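Local coordinates for arginine 3rd transport system periplasmic binding protein (Legionella pneumophila subsp. pneumophila str. Philadelphia 1, PDB 3KZG) that probably binds arginine in the periplasm and delivers it to a membrane transporter, as a solute-binding protein of family 3, at residues A[138-141]-A[142-146]; A[31-34]-A[35-39]; A[206-209]-A[210-214]. One frame throughout, in Å; residues are numbered along the deposited sequence.

All three contacts are short helical stretches, knit mainly by backbone bonds from residue i+4 to residue i, but they serve different parts of the fold. Contact 1 opens helix 140-148, which lies on the five-stranded sheet, and is partly buried. Contacts 2 and 3, on the other side of the chain's centre, belong to helices 29-40 and 202-217, which pack on each other: I37 CD1 of contact 2 is 3.7 Å from L212 CD2 of contact 3. Contact 2 is the most buried, with a salt bridge, R39 to E36, on its more exposed side. Contact 3 divides between apolar packing and polar side chains, one reaching a second subunit. Centres of contacts 1 and 3 are about 35 Å apart.

Contact 1: residues A[138-141]-A[142-146]; sequences ELIQ and DMLLG
The I140 side chain runs alongside that of M143, a selenomethionine, and the two point the same way, with the methyl CD1 of I140 3.5 Å from the methyl CE of M143. This is tighter than usual van der Waals contact for two carbons. M143 leaves extended, with CG anti to the backbone N (chi1 179°), and bends only at its last torsion, bringing CE to I140. The other branch of I140, CG2, lies beside L144, where CD1 is 4.0 Å away. I140 thus meets the residues three and four places on with separate methyl groups, all three residues being buried.

L139 is the N-cap residue of helix 140-148, which follows strand 133-137 in the alpha/beta lobe built on the five-stranded sheet of this periplasmic binding protein. Its carbonyl O accepts the amide of M143 at 3.2 Å, and also a bond from D142 N that is weak and bent (122° at the hydrogen). The next two bonds are shorter: L144 N gives to I140 O at 2.9 Å, and L145 N to Q141 O at 3.0 Å. At the start of the helix the L139 side chain slants across D142, whose carboxylate oxygen OD1 comes within 3.3 Å of L139 CD1, a carbon-oxygen contact between two partly exposed residues. On the sheet-facing side M143 packs on S155 and M157 of strand 154-158 and on Y137 of strand 133-137, while I140 reaches N13 of strand 4-13.

Contact 2: residues A[31-34]-A[35-39]; sequences IDLM and QEICR
From I31 to C38 the chain is regular alpha helix, each of four consecutive carbonyls taking the amide four residues on, with Q35 N 2.9 Å from I31 O in the first of these bonds. The pair L33 and I37, one turn apart, supplies the apolar side-chain contact. Their side chains run at a slant to each other, and the branch point CG of L33 meets the terminal methyl CD1 of I37 at 4.1 Å. I37 also lays its CG1 against the carbonyl of the preceding turn, 3.4 Å from L33 O, since CG1 stands beside the backbone N (chi1 -68°). M34, a selenomethionine, sends its twice-bent chain away from the following turn, while its carbonyl O accepts C38 N at 3.0 Å.

Charged side chains lie on the more exposed side of the helix. R39 NH1 and E36 OE2 form a salt bridge of 2.7 Å, reached on the syn side of the carboxylate but 22° out of its plane. The same oxygen has a second partner in R40 NE, and two cationic groups on it would be expected to favour the ionised carboxylate. D32 OD2 is likewise held, by the hydroxyl of Y228.

In this family 3 binding protein, helix 29-40 lies between the sheet and helix 202-217. I31, M34, Q35 and C38 touch strand 44-50, and M34 and C38 also touch I7 and L5 of strand 4-13. On another flank L33, E36 and I37 pack on M215 of helix 202-217, and I37 on L212 as well.

Contact 3: residues A[206-209]-A[210-214]; sequences KKIN and KILLE
K210 N gives its hydrogen to K206 O at 3.2 Å, one of four backbone bonds between 206-209 and 210-214 in helix 202-217, a long helix packed on helix 29-40 in the bilobal periplasmic-binding-protein fold. The next three carbonyls are satisfied in the same manner: K207 O by I211 N at 3.1 Å, I208 O by L212 N at 2.9 Å, and N209 O by L213 N at 3.0 Å. All four donors are tilted out of their carbonyl planes, from 17° for the last bond to 28° for the first.

The polar side chains find their partners beyond these two segments. N209 turns its amide away from the following residues, and its OD1 accepts the backbone N of L85. K210 leaves with CG beside the backbone N (chi1 -69°), bends at chi3, and its NZ is hydrogen-bonded to S188 OG of the second subunit, so the outer face of the helix takes part in a subunit contact. K206 packs on E191 and L213 on P86, both of that neighbouring subunit.

On the buried face I208 and L212 lie side by side and point the same way, the methyl CG2 of I208 meeting CD1 of L212 at 4.2 Å; I208 packs on I37 of helix 29-40, and I211 rests on R40. Side-chain carbons also approach the carbonyl oxygens: L212 CG is 3.3 Å from I208 O, and I211 CG1 is 3.2 Å from K207 O.

Contact 1: residues A[138-141]-A[142-146]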
loop_
_atom_site.group_PDB
_atom_site.type_symbol
_atom_site.label_atom_id
_atom_site.label_comp_id
_atom_site.label_asym_id
_atom_site.label_seq_id
_atom_site.Cartn_x
_atom_site.Cartn_y
_atom_site.Cartn_z
ATOM N N GLU A 138 -7.735 29.109 31.791
ATOM C CA GLU A 138 -7.340 29.788 30.562
ATOM C C GLU A 138 -6.128 29.130 29.913
ATOM O O GLU A 138 -6.040 29.070 28.691
ATOM C CB GLU A 138 -7.060 31.273 30.830
ATOM C CG GLU A 138 -8.300 32.070 31.221
ATOM C CD GLU A 138 -8.038 33.565 31.286
ATOM O OE1 GLU A 138 -7.125 33.980 32.030
ATOM O OE2 GLU A 138 -8.746 34.326 30.594
ATOM N N LEU A 139 -5.196 28.644 30.731
ATOM C CA LEU A 139 -3.999 27.967 30.223
ATOM C C LEU A 139 -3.998 26.495 30.615
ATOM O O LEU A 139 -4.485 26.129 31.684
ATOM C CB LEU A 139 -2.714 28.600 30.773
ATOM C CG LEU A 139 -2.380 30.048 30.436
ATOM C CD1 LEU A 139 -3.295 30.971 31.219
ATOM C CD2 LEU A 139 -0.921 30.332 30.786
ATOM N N ILE A 140 -3.444 25.658 29.743
ATOM C CA ILE A 140 -3.350 24.232 30.010
ATOM C C ILE A 140 -2.466 24.027 31.248
ATOM O O ILE A 140 -2.707 23.130 32.049
ATOM C CB ILE A 140 -2.723 23.481 28.806
ATOM C CG1 ILE A 140 -3.654 23.559 27.588
ATOM C CG2 ILE A 140 -2.432 22.032 29.176
ATOM C CD1 ILE A 140 -4.990 22.862 27.768
ATOM N N GLN A 141 -1.450 24.870 31.405
ATOM C CA GLN A 141 -0.541 24.753 32.547
ATOM C C GLN A 141 -1.271 24.912 33.875
ATOM O O GLN A 141 -0.988 24.192 34.832
ATOM C CB GLN A 141 0.582 25.795 32.463
ATOM C CG GLN A 141 1.382 25.765 31.178
ATOM C CD GLN A 141 0.846 26.736 30.145
ATOM O OE1 GLN A 141 -0.303 26.643 29.722
ATOM N NE2 GLN A 141 1.683 27.683 29.739
ATOM N N ASP A 142 -2.202 25.860 33.924
ATOM C CA ASP A 142 -2.993 26.128 35.122
ATOM C C ASP A 142 -3.879 24.930 35.429
ATOM O O ASP A 142 -4.039 24.528 36.581
ATOM C CB ASP A 142 -3.893 27.353 34.911
ATOM C CG ASP A 142 -3.109 28.636 34.694
ATOM O OD1 ASP A 142 -3.703 29.616 34.191
ATOM O OD2 ASP A 142 -1.906 28.668 35.033
HETATM N N MSE A 143 -4.466 24.369 34.381
HETATM C CA MSE A 143 -5.352 23.235 34.537
HETATM C C MSE A 143 -4.618 22.017 35.082
HETATM O O MSE A 143 -5.118 21.338 35.977
HETATM C CB MSE A 143 -5.998 22.901 33.198
HETATM C CG MSE A 143 -6.918 21.702 33.254
HETATM SE SE MSE A 143 -7.934 21.539 31.657
HETATM C CE MSE A 143 -6.486 21.163 30.422
ATOM N N LEU A 144 -3.440 21.741 34.535
ATOM C CA LEU A 144 -2.669 20.595 34.985
ATOM C C LEU A 144 -2.136 20.836 36.398
ATOM O O LEU A 144 -1.991 19.895 37.184
ATOM C CB LEU A 144 -1.525 20.307 34.007
ATOM C CG LEU A 144 -1.975 19.767 32.645
ATOM C CD1 LEU A 144 -0.762 19.537 31.754
ATOM C CD2 LEU A 144 -2.758 18.468 32.835
ATOM N N LEU A 145 -1.866 22.100 36.721
ATOM C CA LEU A 145 -1.381 22.466 38.050
ATOM C C LEU A 145 -2.521 22.259 39.024
ATOM O O LEU A 145 -2.328 21.741 40.122
ATOM C CB LEU A 145 -0.945 23.935 38.096
ATOM C CG LEU A 145 -0.630 24.501 39.489
ATOM C CD1 LEU A 145 0.492 23.708 40.132
ATOM C CD2 LEU A 145 -0.244 25.972 39.380
ATOM N N GLY A 146 -3.713 22.682 38.607
ATOM C CA GLY A 146 -4.887 22.532 39.445
ATOM C C GLY A 146 -5.117 21.069 39.751
ATOM O O GLY A 146 -5.418 20.699 40.886
#

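Contact 2: residues A[31-34]-A[35-39]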
loop_
_atom_site.group_PDB
_atom_site.type_symbol
_atom_site.label_atom_id
_atom_site.label_comp_id
_atom_site.label_asym_id
_atom_site.label_seq_id
_atom_site.Cartn_x
_atom_site.Cartn_y
_atom_site.Cartn_z
ATOM N N ILE A 31 1.755 22.967 13.804
ATOM C CA ILE A 31 2.782 23.802 13.204
ATOM C C ILE A 31 3.256 23.199 11.893
ATOM O O ILE A 31 3.275 23.879 10.866
ATOM C CB ILE A 31 4.003 23.970 14.143
ATOM C CG1 ILE A 31 3.550 24.478 15.516
ATOM C CG2 ILE A 31 5.017 24.916 13.513
ATOM C CD1 ILE A 31 2.684 25.721 15.484
ATOM N N ASP A 32 3.636 21.923 11.932
ATOM C CA ASP A 32 4.125 21.229 10.748
ATOM C C ASP A 32 3.069 21.148 9.641
ATOM O O ASP A 32 3.387 21.286 8.459
ATOM C CB ASP A 32 4.598 19.807 11.096
ATOM C CG ASP A 32 5.809 19.784 12.032
ATOM O OD1 ASP A 32 6.557 20.784 12.095
ATOM O OD2 ASP A 32 6.020 18.744 12.698
ATOM N N LEU A 33 1.816 20.922 10.018
ATOM C CA LEU A 33 0.754 20.831 9.020
ATOM C C LEU A 33 0.577 22.160 8.297
ATOM O O LEU A 33 0.670 22.231 7.070
ATOM C CB LEU A 33 -0.570 20.426 9.671
ATOM C CG LEU A 33 -1.727 20.325 8.677
ATOM C CD1 LEU A 33 -1.382 19.303 7.596
ATOM C CD2 LEU A 33 -2.996 19.940 9.393
HETATM N N MSE A 34 0.315 23.209 9.070
HETATM C CA MSE A 34 0.121 24.557 8.541
HETATM C C MSE A 34 1.318 24.972 7.687
HETATM O O MSE A 34 1.158 25.533 6.601
HETATM C CB MSE A 34 -0.062 25.540 9.705
HETATM C CG MSE A 34 -0.621 26.914 9.318
HETATM SE SE MSE A 34 -2.282 26.791 8.337
HETATM C CE MSE A 34 -3.533 26.680 9.810
ATOM N N GLN A 35 2.517 24.686 8.182
ATOM C CA GLN A 35 3.747 25.015 7.466
ATOM C C GLN A 35 3.718 24.416 6.061
ATOM O O GLN A 35 3.993 25.101 5.076
ATOM C CB GLN A 35 4.954 24.466 8.232
ATOM C CG GLN A 35 6.308 24.836 7.652
ATOM C CD GLN A 35 6.609 26.321 7.764
ATOM O OE1 GLN A 35 6.075 27.136 7.008
ATOM N NE2 GLN A 35 7.462 26.682 8.719
ATOM N N GLU A 36 3.375 23.137 5.975
ATOM C CA GLU A 36 3.311 22.438 4.695
ATOM C C GLU A 36 2.218 23.000 3.772
ATOM O O GLU A 36 2.429 23.138 2.567
ATOM C CB GLU A 36 3.086 20.944 4.943
ATOM C CG GLU A 36 2.962 20.089 3.703
ATOM C CD GLU A 36 4.155 20.202 2.783
ATOM O OE1 GLU A 36 5.261 20.506 3.277
ATOM O OE2 GLU A 36 3.988 19.970 1.567
ATOM N N ILE A 37 1.058 23.323 4.339
ATOM C CA ILE A 37 -0.040 23.880 3.555
ATOM C C ILE A 37 0.366 25.214 2.917
ATOM O O ILE A 37 0.011 25.501 1.770
ATOM C CB ILE A 37 -1.300 24.096 4.431
ATOM C CG1 ILE A 37 -1.879 22.739 4.851
ATOM C CG2 ILE A 37 -2.342 24.908 3.673
ATOM C CD1 ILE A 37 -3.064 22.833 5.777
ATOM N N CYS A 38 1.114 26.025 3.658
ATOM C CA CYS A 38 1.559 27.318 3.150
ATOM C C CYS A 38 2.531 27.199 1.980
ATOM O O CYS A 38 2.451 27.981 1.038
ATOM C CB CYS A 38 2.196 28.147 4.270
ATOM S SG CYS A 38 1.010 28.808 5.450
ATOM N N ARG A 39 3.444 26.230 2.016
ATOM C CA ARG A 39 4.384 26.095 0.906
ATOM C C ARG A 39 3.647 25.674 -0.359
ATOM O O ARG A 39 4.027 26.055 -1.469
ATOM C CB ARG A 39 5.497 25.088 1.225
ATOM C CG ARG A 39 5.055 23.653 1.416
ATOM C CD ARG A 39 6.267 22.750 1.663
ATOM N NE ARG A 39 7.035 22.502 0.445
ATOM C CZ ARG A 39 6.650 21.679 -0.527
ATOM N NH1 ARG A 39 5.506 21.017 -0.425
ATOM N NH2 ARG A 39 7.406 21.523 -1.606
#

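Contact 3: residues A[206-209]-A[210-214]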
loop_
_atom_site.group_PDB
_atom_site.type_symbol
_atom_site.label_atom_id
_atom_site.label_comp_id
_atom_site.label_asym_id
_atom_site.label_seq_id
_atom_site.Cartn_x
_atom_site.Cartn_y
_atom_site.Cartn_z
ATOM N N LYS A 206 -11.071 27.571 0.512
ATOM C CA LYS A 206 -11.258 26.647 -0.599
ATOM C C LYS A 206 -9.936 26.164 -1.180
ATOM O O LYS A 206 -9.806 24.995 -1.548
ATOM C CB LYS A 206 -12.125 27.290 -1.686
ATOM C CG LYS A 206 -13.602 27.289 -1.316
ATOM C CD LYS A 206 -14.471 27.954 -2.377
ATOM C CE LYS A 206 -15.928 27.987 -1.923
ATOM N NZ LYS A 206 -16.807 28.698 -2.885
ATOM N N LYS A 207 -8.955 27.059 -1.263
ATOM C CA LYS A 207 -7.640 26.685 -1.779
ATOM C C LYS A 207 -6.971 25.730 -0.777
ATOM O O LYS A 207 -6.281 24.789 -1.163
ATOM C CB LYS A 207 -6.779 27.942 -1.989
ATOM C CG LYS A 207 -7.301 28.870 -3.099
ATOM C CD LYS A 207 -6.526 30.189 -3.194
ATOM C CE LYS A 207 -6.829 31.105 -2.011
ATOM N NZ LYS A 207 -6.264 32.490 -2.165
ATOM N N ILE A 208 -7.187 25.971 0.514
ATOM C CA ILE A 208 -6.614 25.112 1.547
ATOM C C ILE A 208 -7.263 23.722 1.521
ATOM O O ILE A 208 -6.612 22.720 1.813
ATOM C CB ILE A 208 -6.785 25.741 2.949
ATOM C CG1 ILE A 208 -5.902 26.987 3.068
ATOM C CG2 ILE A 208 -6.433 24.725 4.039
ATOM C CD1 ILE A 208 -6.139 27.790 4.328
ATOM N N ASN A 209 -8.544 23.659 1.173
ATOM C CA ASN A 209 -9.225 22.374 1.110
ATOM C C ASN A 209 -8.618 21.526 -0.007
ATOM O O ASN A 209 -8.331 20.340 0.192
ATOM C CB ASN A 209 -10.730 22.566 0.888
ATOM C CG ASN A 209 -11.430 23.126 2.115
ATOM O OD1 ASN A 209 -10.875 23.106 3.218
ATOM N ND2 ASN A 209 -12.654 23.621 1.934
ATOM N N LYS A 210 -8.416 22.126 -1.176
ATOM C CA LYS A 210 -7.823 21.397 -2.283
ATOM C C LYS A 210 -6.451 20.876 -1.871
ATOM O O LYS A 210 -6.125 19.720 -2.135
ATOM C CB LYS A 210 -7.702 22.286 -3.529
ATOM C CG LYS A 210 -9.049 22.634 -4.146
ATOM C CD LYS A 210 -8.944 23.066 -5.612
ATOM C CE LYS A 210 -8.249 24.409 -5.772
ATOM N NZ LYS A 210 -8.370 24.926 -7.167
ATOM N N ILE A 211 -5.664 21.723 -1.205
ATOM C CA ILE A 211 -4.329 21.345 -0.743
ATOM C C ILE A 211 -4.397 20.155 0.214
ATOM O O ILE A 211 -3.578 19.237 0.134
ATOM C CB ILE A 211 -3.614 22.517 -0.001
ATOM C CG1 ILE A 211 -3.310 23.662 -0.969
ATOM C CG2 ILE A 211 -2.311 22.032 0.627
ATOM C CD1 ILE A 211 -2.437 23.255 -2.137
ATOM N N LEU A 212 -5.365 20.187 1.130
ATOM C CA LEU A 212 -5.538 19.105 2.097
ATOM C C LEU A 212 -5.868 17.796 1.386
ATOM O O LEU A 212 -5.400 16.732 1.785
ATOM C CB LEU A 212 -6.657 19.446 3.093
ATOM C CG LEU A 212 -6.343 20.480 4.186
ATOM C CD1 LEU A 212 -7.624 20.818 4.953
ATOM C CD2 LEU A 212 -5.286 19.919 5.133
ATOM N N LEU A 213 -6.682 17.881 0.336
ATOM C CA LEU A 213 -7.046 16.698 -0.429
ATOM C C LEU A 213 -5.824 16.148 -1.176
ATOM O O LEU A 213 -5.610 14.939 -1.213
ATOM C CB LEU A 213 -8.176 17.031 -1.409
ATOM C CG LEU A 213 -9.535 17.308 -0.745
ATOM C CD1 LEU A 213 -10.550 17.795 -1.766
ATOM C CD2 LEU A 213 -10.021 16.034 -0.060
ATOM N N GLU A 214 -5.010 17.036 -1.745
ATOM C CA GLU A 214 -3.819 16.612 -2.479
ATOM C C GLU A 214 -2.768 16.023 -1.540
ATOM O O GLU A 214 -1.972 15.177 -1.946
ATOM C CB GLU A 214 -3.247 17.801 -3.255
ATOM C CG GLU A 214 -4.326 18.525 -4.049
ATOM C CD GLU A 214 -3.842 19.779 -4.737
ATOM O OE1 GLU A 214 -3.099 20.560 -4.112
ATOM O OE2 GLU A 214 -4.228 19.991 -5.906
#